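Local coordinates for periplasmic binding protein/LacI transcriptional regulator (Brachyspira murdochii, PDB 4KQC) that probably binds a carbohydrate or related small solute, as a periplasmic solute-binding protein that serves an ABC transporter, at residues R202-L211 with G237-M248; I260-Q271 with G299-D309. All blocks are in the same frame, centred on the assembly; numbering follows the deposited sequence. Where two conformers were deposited one is given.

In the fold
Both contacts lie in one lobe of a periplasmic binding protein fold and share its mixed sheet, in which strands 208-211, 246-250, 267-270 and 301-303 follow one another. Along the chain, contact 1 closes first: 202-211 meets 237-248 after a crossover through helix 214-223. Only then does contact 2 open, so the two stand in series and neither nest nor cross. Contact 2 pairs 260-271 with 299-309, enclosing helix 273-288 and strand 296-297, the last strand of the other lobe's sheet. The centres of contact 1 and contact 2 are about 18 Å apart. They touch where Val247 O probably accepts a hydrogen bond from Gln266 N and Met248 SE packs on Trp302 CH2.

Contact 1. Residues R202-L211 with G237-M248; sequences RGKSVLGIYL and GDAQDGGDLVVM
The carboxylate of Asp238 receives two consecutive backbone N-H groups from the loop at Gly203 and Lys204. Gly203 N meets OD2 of Asp238 on its syn side at 3.2 Å, while Lys204 N reaches OD1 of Asp238 from above the carboxylate plane, also at 3.2 Å. With CG of Asp238 anti to its own nitrogen (chi1 -155°), the carboxylate swings across to that loop, and Tyr224 OH supplies OD2 with a further partner. Replaced by alanine, the residue has no carboxylate for the two N-H groups or for Tyr224 OH, and the 203-204 loop would probably become freer to move. One water links Ser205 N to Asp238 O. Next along, Gln240 N donates to Val206 O at 2.9 Å, and the extended Gln240 side chain runs past Ser205 O to Lys140 and Lys142, whose backbones hold its amide.

Beyond the loops the strands pair in parallel, Val246 N bonding to Leu207 O almost straight (173°) and Leu211 N to Met248 O at 2.8 Å. Apolar groups fill in around this ladder. CD2 of Leu245 lies 3.7 Å from CG2 of Val206, and CD1 of Leu211 presses obliquely on CG1 of Val247 at a tight 3.5 Å; Phe220 of helix 214-223 packs against Ile209, Leu211 and Val247. CD2 of Leu207 rests against the Asp241 carboxylate, which Arg131 holds in a salt bridge. The chemistry thus changes from a carboxylate and a bridging water tying the loops together to a buried parallel ladder, two strands of a beta-alpha-beta unit in a Rossmann-like sheet.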
loop_
_atom_site.group_PDB
_atom_site.type_symbol
_atom_site.label_atom_id
_atom_site.label_comp_id
_atom_site.label_asym_id
_atom_site.label_seq_id
_atom_site.Cartn_x
_atom_site.Cartn_y
_atom_site.Cartn_z
ATOM N N ARG A 202 -12.225 -8.443 18.939
ATOM C CA ARG A 202 -11.825 -9.465 19.918
ATOM C C ARG A 202 -13.018 -10.331 20.336
ATOM O O ARG A 202 -14.185 -9.968 20.171
ATOM C CB ARG A 202 -11.273 -8.781 21.189
ATOM C CG ARG A 202 -9.963 -8.070 20.999
ATOM C CD ARG A 202 -9.360 -7.781 22.373
ATOM N NE ARG A 202 -10.207 -6.885 23.164
ATOM C CZ ARG A 202 -10.689 -7.149 24.365
ATOM N NH1 ARG A 202 -10.392 -8.274 24.987
ATOM N NH2 ARG A 202 -11.414 -6.231 24.985
ATOM N N GLY A 203 -12.729 -11.469 20.918
ATOM C CA GLY A 203 -13.766 -12.218 21.580
ATOM C C GLY A 203 -14.618 -13.036 20.682
ATOM O O GLY A 203 -15.852 -13.004 20.764
ATOM N N LYS A 204 -13.988 -13.820 19.818
ATOM C CA LYS A 204 -14.752 -14.711 18.911
ATOM C C LYS A 204 -15.792 -13.944 18.085
ATOM O O LYS A 204 -16.985 -14.291 18.041
ATOM C CB LYS A 204 -15.372 -15.881 19.698
ATOM C CG LYS A 204 -14.338 -16.739 20.421
ATOM C CD LYS A 204 -14.956 -18.084 20.872
ATOM C CE LYS A 204 -13.938 -18.880 21.645
ATOM N NZ LYS A 204 -13.747 -18.297 23.005
ATOM N N SER A 205 -15.326 -12.885 17.446
ATOM C CA SER A 205 -16.165 -12.016 16.631
ATOM C C SER A 205 -16.042 -12.208 15.133
ATOM O O SER A 205 -17.047 -12.026 14.377
ATOM C CB SER A 205 -15.894 -10.550 16.942
ATOM O OG SER A 205 -16.121 -10.263 18.325
ATOM N N VAL A 206 -14.835 -12.518 14.667
ATOM C CA VAL A 206 -14.534 -12.624 13.229
ATOM C C VAL A 206 -13.667 -13.819 12.977
ATOM O O VAL A 206 -13.056 -14.380 13.908
ATOM C CB VAL A 206 -13.889 -11.340 12.671
ATOM C CG1 VAL A 206 -14.736 -10.067 12.910
ATOM C CG2 VAL A 206 -12.508 -11.162 13.233
ATOM N N LEU A 207 -13.614 -14.270 11.731
ATOM C CA LEU A 207 -12.695 -15.362 11.365
ATOM C C LEU A 207 -11.385 -14.845 10.841
ATOM O O LEU A 207 -10.344 -15.510 10.978
ATOM C CB LEU A 207 -13.274 -16.282 10.260
ATOM C CG LEU A 207 -14.511 -17.103 10.529
ATOM C CD1 LEU A 207 -14.872 -17.937 9.272
ATOM C CD2 LEU A 207 -14.134 -17.987 11.691
ATOM N N GLY A 208 -11.439 -13.691 10.184
ATOM C CA GLY A 208 -10.201 -13.172 9.537
ATOM C C GLY A 208 -10.213 -11.673 9.585
ATOM O O GLY A 208 -11.255 -11.063 9.725
ATOM N N ILE A 209 -9.027 -11.113 9.418
ATOM C CA ILE A 209 -8.834 -9.689 9.393
ATOM C C ILE A 209 -7.824 -9.354 8.337
ATOM O O ILE A 209 -6.704 -9.919 8.329
ATOM C CB ILE A 209 -8.312 -9.216 10.737
ATOM C CG1 ILE A 209 -9.297 -9.580 11.889
ATOM C CG2 ILE A 209 -8.037 -7.728 10.635
ATOM C CD1 ILE A 209 -8.751 -9.273 13.297
ATOM N N TYR A 210 -8.214 -8.490 7.411
ATOM C CA TYR A 210 -7.295 -7.984 6.348
ATOM C C TYR A 210 -6.853 -6.549 6.755
ATOM O O TYR A 210 -7.675 -5.647 6.989
ATOM C CB TYR A 210 -8.001 -7.946 4.999
ATOM C CG TYR A 210 -7.319 -7.106 3.944
ATOM C CD1 TYR A 210 -5.966 -7.156 3.703
ATOM C CD2 TYR A 210 -8.053 -6.273 3.132
ATOM C CE1 TYR A 210 -5.371 -6.440 2.657
ATOM C CE2 TYR A 210 -7.459 -5.518 2.164
ATOM C CZ TYR A 210 -6.149 -5.598 1.905
ATOM O OH TYR A 210 -5.640 -4.819 0.913
ATOM N N LEU A 211 -5.538 -6.382 6.888
ATOM C CA LEU A 211 -4.861 -5.147 7.237
ATOM C C LEU A 211 -4.328 -4.452 5.987
ATOM O O LEU A 211 -3.426 -4.976 5.362
ATOM C CB LEU A 211 -3.721 -5.527 8.203
ATOM C CG LEU A 211 -4.066 -6.340 9.455
ATOM C CD1 LEU A 211 -2.801 -6.901 10.080
ATOM C CD2 LEU A 211 -4.873 -5.474 10.393
ATOM N N GLY A 237 -7.540 -19.454 19.319
ATOM C CA GLY A 237 -8.838 -19.685 19.898
ATOM C C GLY A 237 -9.758 -18.480 19.907
ATOM O O GLY A 237 -10.844 -18.562 20.478
ATOM N N ASP A 238 -9.358 -17.374 19.266
ATOM C CA ASP A 238 -10.144 -16.136 19.357
ATOM C C ASP A 238 -10.965 -15.820 18.145
ATOM O O ASP A 238 -11.597 -14.776 18.099
ATOM C CB ASP A 238 -9.310 -14.907 19.726
ATOM C CG ASP A 238 -10.152 -13.802 20.393
ATOM O OD1 ASP A 238 -11.113 -14.119 21.148
ATOM O OD2 ASP A 238 -9.834 -12.607 20.244
ATOM N N ALA A 239 -11.021 -16.738 17.201
ATOM C CA ALA A 239 -11.889 -16.576 16.035
ATOM C C ALA A 239 -13.315 -16.916 16.366
ATOM O O ALA A 239 -13.607 -17.575 17.356
ATOM C CB ALA A 239 -11.395 -17.386 14.867
ATOM N N GLN A 240 -14.215 -16.444 15.518
ATOM C CA GLN A 240 -15.623 -16.583 15.653
ATOM C C GLN A 240 -16.115 -18.036 15.871
ATOM O O GLN A 240 -17.082 -18.266 16.612
ATOM C CB GLN A 240 -16.217 -15.935 14.392
ATOM C CG GLN A 240 -17.642 -15.608 14.446
ATOM C CD GLN A 240 -18.153 -15.095 13.132
ATOM O OE1 GLN A 240 -17.389 -14.871 12.199
ATOM N NE2 GLN A 240 -19.460 -15.016 13.013
ATOM N N ASP A 241 -15.428 -18.997 15.249
ATOM C CA ASP A 241 -15.676 -20.425 15.394
ATOM C C ASP A 241 -14.824 -21.108 16.486
ATOM O O ASP A 241 -14.808 -22.333 16.565
ATOM C CB ASP A 241 -15.506 -21.175 14.082
ATOM C CG ASP A 241 -14.109 -21.049 13.490
ATOM O OD1 ASP A 241 -13.181 -20.443 14.113
ATOM O OD2 ASP A 241 -13.908 -21.564 12.366
ATOM N N GLY A 242 -14.173 -20.317 17.342
ATOM C CA GLY A 242 -13.190 -20.830 18.311
ATOM C C GLY A 242 -11.866 -21.354 17.816
ATOM O O GLY A 242 -11.049 -21.878 18.600
ATOM N N GLY A 243 -11.625 -21.254 16.509
ATOM C CA GLY A 243 -10.294 -21.503 15.963
ATOM C C GLY A 243 -9.438 -20.256 16.069
ATOM O O GLY A 243 -9.709 -19.368 16.913
ATOM N N ASP A 244 -8.399 -20.232 15.249
ATOM C CA ASP A 244 -7.433 -19.129 15.277
ATOM C C ASP A 244 -7.791 -18.067 14.242
ATOM O O ASP A 244 -8.253 -18.370 13.176
ATOM C CB ASP A 244 -6.059 -19.608 14.950
ATOM C CG ASP A 244 -5.557 -20.660 15.915
ATOM O OD1 ASP A 244 -6.182 -20.867 16.959
ATOM O OD2 ASP A 244 -4.509 -21.221 15.604
ATOM N N LEU A 245 -7.563 -16.808 14.604
ATOM C CA LEU A 245 -7.758 -15.730 13.657
ATOM C C LEU A 245 -6.776 -15.822 12.509
ATOM O O LEU A 245 -5.607 -16.126 12.752
ATOM C CB LEU A 245 -7.586 -14.367 14.341
ATOM C CG LEU A 245 -8.666 -13.960 15.263
ATOM C CD1 LEU A 245 -8.273 -12.768 16.089
ATOM C CD2 LEU A 245 -9.900 -13.532 14.473
ATOM N N VAL A 246 -7.278 -15.608 11.307
ATOM C CA VAL A 246 -6.467 -15.519 10.087
ATOM C C VAL A 246 -6.308 -14.064 9.720
ATOM O O VAL A 246 -7.253 -13.427 9.313
ATOM C CB VAL A 246 -7.078 -16.290 8.898
ATOM C CG1 VAL A 246 -6.173 -16.182 7.676
ATOM C CG2 VAL A 246 -7.294 -17.755 9.307
ATOM N N VAL A 247 -5.101 -13.576 9.908
ATOM C CA VAL A 247 -4.807 -12.162 9.728
ATOM C C VAL A 247 -3.761 -12.007 8.622
ATOM O O VAL A 247 -2.748 -12.706 8.632
ATOM C CB VAL A 247 -4.327 -11.544 11.051
ATOM C CG1 VAL A 247 -4.032 -10.054 10.880
ATOM C CG2 VAL A 247 -5.327 -11.799 12.189
HETATM N N MSE A 248 -4.014 -11.132 7.665
HETATM C CA MSE A 248 -3.119 -10.911 6.498
HETATM C C MSE A 248 -2.970 -9.417 6.299
HETATM O O MSE A 248 -3.956 -8.703 6.431
HETATM C CB MSE A 248 -3.669 -11.627 5.240
HETATM C CG MSE A 248 -3.649 -13.139 5.503
HETATM SE SE MSE A 248 -4.584 -13.981 4.010
HETATM C CE MSE A 248 -4.170 -15.788 4.641
HETATM O O HOH W 1 -11.223 -16.094 22.766
HETATM O O HOH W 2 -12.566 -12.425 16.898
#

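Contact 2. Residues I260-Q271 with G299-D309; sequences IRNGIIQGSVTQ and GAKWYDKTNID. With NO3 (nitrate ion), chain F.
Strands 267-270 and 301-303 run antiparallel, their short axes at 148° and 4.6 Å apart at closest approach. Ser268 with Tyr303 and Thr270 with Lys301 form hydrogen-bonded pairs, two bonds each, flanking the non-hydrogen-bonded pair Val269-Trp302. With CG of Trp302 anti to its backbone N (chi1 176°), the indole is carried back over strand 267-270; one face lies over the Ser268 backbone, while CH2 of Trp302 comes to 3.4 Å from Gly267 C. NE1 of Trp302 donates to OD2 of Asp304, and Lys123 makes a cation-pi contact with the ring. Among the residues on the other face of the sheet, Tyr303 sits between Ser268 CB and Ile260, whose CD1 comes to 3.4 Å from CE2 of Tyr303; the Tyr303 hydroxyl bonds to Asp251 O. At the surface, NH2 of Arg261 donates to OD1 of Asp309 at 2.9 Å in a salt bridge, the guanidinium and carboxylate planes 20° apart, while Ile308 lies over one guanidinium face. A water joins Gln266 O to Lys305 N. The helix carrying Ile260 and Arg261 ends in a Schellman motif at Gly263. The antiparallel strand 301-303 thus edges an otherwise parallel sheet, consistent with the two-lobed periplasmic binding protein fold, in which the chain returns from one lobe to complete the other.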
loop_
_atom_site.group_PDB
_atom_site.type_symbol
_atom_site.label_atom_id
_atom_site.label_comp_id
_atom_site.label_asym_id
_atom_site.label_seq_id
_atom_site.Cartn_x
_atom_site.Cartn_y
_atom_site.Cartn_z
ATOM N N ILE A 260 4.754 -11.675 11.322
ATOM C CA ILE A 260 4.754 -12.847 10.361
ATOM C C ILE A 260 5.714 -13.940 10.863
ATOM O O ILE A 260 5.343 -15.076 10.916
ATOM C CB ILE A 260 5.078 -12.416 8.928
ATOM C CG1 ILE A 260 3.885 -11.614 8.401
ATOM C CG2 ILE A 260 5.367 -13.639 8.018
ATOM C CD1 ILE A 260 4.180 -10.829 7.183
ATOM N N ARG A 261 6.927 -13.575 11.295
ATOM C CA ARG A 261 7.848 -14.580 11.846
ATOM C C ARG A 261 7.302 -15.320 13.079
ATOM O O ARG A 261 7.521 -16.530 13.245
ATOM C CB ARG A 261 9.184 -13.942 12.154
ATOM C CG ARG A 261 9.947 -13.480 10.924
ATOM C CD ARG A 261 11.270 -12.849 11.363
ATOM N NE ARG A 261 11.931 -12.230 10.239
ATOM C CZ ARG A 261 12.543 -12.923 9.288
ATOM N NH1 ARG A 261 12.612 -14.243 9.358
ATOM N NH2 ARG A 261 13.131 -12.284 8.272
ATOM N N ASN A 262 6.557 -14.612 13.926
ATOM C CA ASN A 262 5.993 -15.146 15.148
ATOM C C ASN A 262 4.632 -15.806 14.971
ATOM O O ASN A 262 4.036 -16.210 15.979
ATOM C CB ASN A 262 5.802 -13.980 16.132
ATOM C CG ASN A 262 7.092 -13.428 16.668
ATOM O OD1 ASN A 262 8.100 -14.128 16.714
ATOM N ND2 ASN A 262 7.073 -12.141 17.082
ATOM N N GLY A 263 4.077 -15.832 13.742
ATOM C CA GLY A 263 2.839 -16.517 13.476
ATOM C C GLY A 263 1.530 -15.809 13.799
ATOM O O GLY A 263 0.458 -16.414 13.748
ATOM N N ILE A 264 1.614 -14.513 14.172
ATOM C CA ILE A 264 0.454 -13.694 14.439
ATOM C C ILE A 264 -0.251 -13.261 13.123
ATOM O O ILE A 264 -1.447 -13.255 13.045
ATOM C CB ILE A 264 0.846 -12.456 15.296
ATOM C CG1 ILE A 264 1.500 -12.910 16.622
ATOM C CG2 ILE A 264 -0.381 -11.587 15.555
ATOM C CD1 ILE A 264 2.323 -11.848 17.276
ATOM N N ILE A 265 0.551 -12.972 12.105
ATOM C CA ILE A 265 0.042 -12.580 10.797
ATOM C C ILE A 265 0.481 -13.681 9.849
ATOM O O ILE A 265 1.665 -14.058 9.847
ATOM C CB ILE A 265 0.595 -11.169 10.380
ATOM C CG1 ILE A 265 0.063 -10.111 11.321
ATOM C CG2 ILE A 265 0.284 -10.877 8.928
ATOM C CD1 ILE A 265 0.615 -8.714 11.066
ATOM N N GLN A 266 -0.455 -14.230 9.070
ATOM C CA GLN A 266 -0.165 -15.389 8.229
ATOM C C GLN A 266 0.684 -15.014 7.034
ATOM O O GLN A 266 1.477 -15.820 6.563
ATOM C CB GLN A 266 -1.444 -16.114 7.787
ATOM C CG GLN A 266 -2.252 -16.705 8.931
ATOM C CD GLN A 266 -1.348 -17.369 9.985
ATOM O OE1 GLN A 266 -1.172 -16.874 11.129
ATOM N NE2 GLN A 266 -0.699 -18.457 9.570
ATOM N N GLY A 267 0.549 -13.791 6.539
ATOM C CA GLY A 267 1.279 -13.394 5.340
ATOM C C GLY A 267 0.779 -12.020 4.953
ATOM O O GLY A 267 -0.284 -11.578 5.470
ATOM N N SER A 268 1.486 -11.420 4.031
ATOM C CA SER A 268 1.147 -10.109 3.495
ATOM C C SER A 268 1.599 -9.960 2.084
ATOM O O SER A 268 2.364 -10.788 1.544
ATOM C CB SER A 268 1.814 -9.004 4.351
ATOM O OG SER A 268 1.250 -8.933 5.661
ATOM N N VAL A 269 1.130 -8.922 1.411
ATOM C CA VAL A 269 1.664 -8.615 0.073
ATOM C C VAL A 269 2.625 -7.467 0.129
ATOM O O VAL A 269 2.411 -6.535 0.902
ATOM C CB VAL A 269 0.548 -8.338 -0.968
ATOM C CG1 VAL A 269 -0.205 -9.596 -1.242
ATOM C CG2 VAL A 269 -0.385 -7.267 -0.539
ATOM N N THR A 270 3.708 -7.563 -0.638
ATOM C CA THR A 270 4.715 -6.477 -0.675
ATOM C C THR A 270 4.740 -5.868 -2.041
ATOM O O THR A 270 4.534 -6.518 -3.061
ATOM C CB THR A 270 6.150 -6.937 -0.310
ATOM O OG1 THR A 270 7.058 -5.836 -0.320
ATOM C CG2 THR A 270 6.693 -8.029 -1.217
ATOM N N GLN A 271 5.002 -4.587 -2.066
ATOM C CA GLN A 271 5.290 -3.903 -3.311
ATOM C C GLN A 271 6.752 -4.083 -3.722
ATOM O O GLN A 271 7.481 -4.795 -3.088
ATOM C CB GLN A 271 4.963 -2.416 -3.182
ATOM C CG GLN A 271 3.583 -2.032 -2.616
ATOM C CD GLN A 271 3.417 -0.531 -2.548
ATOM O OE1 GLN A 271 3.376 0.135 -3.612
ATOM N NE2 GLN A 271 3.354 0.027 -1.380
ATOM N N GLY A 299 3.568 -4.191 -9.784
ATOM C CA GLY A 299 3.146 -5.447 -9.188
ATOM C C GLY A 299 3.298 -5.624 -7.710
ATOM O O GLY A 299 3.616 -4.661 -7.023
ATOM N N ALA A 300 2.987 -6.809 -7.211
ATOM C CA ALA A 300 3.051 -7.099 -5.814
ATOM C C ALA A 300 3.229 -8.587 -5.644
ATOM O O ALA A 300 2.925 -9.319 -6.571
ATOM C CB ALA A 300 1.790 -6.602 -5.126
ATOM N N LYS A 301 3.804 -9.002 -4.509
ATOM C CA LYS A 301 4.124 -10.402 -4.278
ATOM C C LYS A 301 3.709 -10.783 -2.859
ATOM O O LYS A 301 3.868 -9.965 -1.910
ATOM C CB LYS A 301 5.616 -10.671 -4.405
ATOM C CG LYS A 301 6.190 -10.654 -5.811
ATOM C CD LYS A 301 7.632 -11.147 -5.719
ATOM C CE LYS A 301 8.322 -11.287 -7.057
ATOM N NZ LYS A 301 7.452 -11.995 -8.012
ATOM N N TRP A 302 3.153 -11.993 -2.747
ATOM C CA TRP A 302 2.842 -12.554 -1.433
ATOM C C TRP A 302 4.132 -12.959 -0.751
ATOM O O TRP A 302 5.001 -13.592 -1.369
ATOM C CB TRP A 302 1.955 -13.798 -1.615
ATOM C CG TRP A 302 1.626 -14.524 -0.374
ATOM C CD1 TRP A 302 2.171 -15.677 0.077
ATOM C CD2 TRP A 302 0.654 -14.111 0.615
ATOM N NE1 TRP A 302 1.564 -16.048 1.261
ATOM C CE2 TRP A 302 0.658 -15.092 1.633
ATOM C CE3 TRP A 302 -0.210 -13.017 0.734
ATOM C CZ2 TRP A 302 -0.214 -15.042 2.730
ATOM C CZ3 TRP A 302 -1.029 -12.957 1.833
ATOM C CH2 TRP A 302 -1.022 -13.956 2.819
ATOM N N TYR A 303 4.195 -12.714 0.539
ATOM C CA TYR A 303 5.291 -13.192 1.389
ATOM C C TYR A 303 4.725 -13.715 2.714
ATOM O O TYR A 303 3.659 -13.249 3.209
ATOM C CB TYR A 303 6.383 -12.190 1.534
ATOM C CG TYR A 303 6.101 -11.059 2.495
ATOM C CD1 TYR A 303 5.388 -9.958 2.066
ATOM C CD2 TYR A 303 6.599 -11.088 3.782
ATOM C CE1 TYR A 303 5.183 -8.927 2.894
ATOM C CE2 TYR A 303 6.363 -10.034 4.652
ATOM C CZ TYR A 303 5.639 -8.983 4.191
ATOM O OH TYR A 303 5.416 -7.964 5.087
ATOM N N ASP A 304 5.441 -14.699 3.258
ATOM C CA ASP A 304 5.012 -15.398 4.443
ATOM C C ASP A 304 6.246 -16.031 5.065
ATOM O O ASP A 304 7.352 -15.774 4.620
ATOM C CB ASP A 304 3.846 -16.355 4.129
ATOM C CG ASP A 304 4.229 -17.511 3.193
ATOM O OD1 ASP A 304 5.433 -17.746 2.987
ATOM O OD2 ASP A 304 3.284 -18.125 2.632
ATOM N N LYS A 305 6.034 -16.878 6.053
ATOM C CA LYS A 305 7.167 -17.467 6.782
ATOM C C LYS A 305 8.029 -18.286 5.877
ATOM O O LYS A 305 9.244 -18.348 6.077
ATOM C CB LYS A 305 6.680 -18.364 7.899
ATOM C CG LYS A 305 6.493 -17.635 9.187
ATOM C CD LYS A 305 6.388 -18.614 10.372
ATOM C CE LYS A 305 7.693 -18.734 11.163
ATOM N NZ LYS A 305 8.739 -19.626 10.602
ATOM N N THR A 306 7.423 -18.875 4.865
ATOM C CA THR A 306 8.150 -19.749 3.967
ATOM C C THR A 306 9.142 -19.032 3.067
ATOM O O THR A 306 10.196 -19.609 2.717
ATOM C CB THR A 306 7.182 -20.560 3.098
ATOM O OG1 THR A 306 6.256 -21.233 3.957
ATOM C CG2 THR A 306 7.946 -21.588 2.240
ATOM N N ASN A 307 8.839 -17.803 2.649
ATOM C CA ASN A 307 9.730 -17.142 1.687
ATOM C C ASN A 307 10.292 -15.813 2.145
ATOM O O ASN A 307 10.982 -15.126 1.383
ATOM C CB ASN A 307 9.059 -16.957 0.318
ATOM C CG ASN A 307 7.905 -15.970 0.346
ATOM O OD1 ASN A 307 7.507 -15.526 1.421
ATOM N ND2 ASN A 307 7.402 -15.592 -0.832
ATOM N N ILE A 308 9.994 -15.445 3.390
ATOM C CA ILE A 308 10.452 -14.137 3.888
ATOM C C ILE A 308 11.993 -13.918 3.824
ATOM O O ILE A 308 12.461 -12.761 3.680
ATOM C CB ILE A 308 9.937 -13.909 5.333
ATOM C CG1 ILE A 308 10.067 -12.443 5.780
ATOM C CG2 ILE A 308 10.662 -14.826 6.323
ATOM C CD1 ILE A 308 9.246 -12.110 7.014
ATOM N N ASP A 309 12.770 -15.001 3.935
ATOM C CA ASP A 309 14.227 -14.865 3.841
ATOM C C ASP A 309 14.788 -15.200 2.480
ATOM O O ASP A 309 16.016 -15.169 2.285
ATOM C CB ASP A 309 14.902 -15.729 4.898
ATOM C CG ASP A 309 14.546 -15.294 6.286
ATOM O OD1 ASP A 309 14.698 -14.084 6.556
ATOM O OD2 ASP A 309 14.182 -16.159 7.111
HETATM N N NO3 F . 10.556 -10.237 17.492
HETATM O O1 NO3 F . 10.995 -11.177 16.829
HETATM O O2 NO3 F . 11.238 -9.005 17.541
HETATM O O3 NO3 F . 9.372 -10.387 18.217
HETATM O O HOH W 3 3.490 -17.464 7.447
#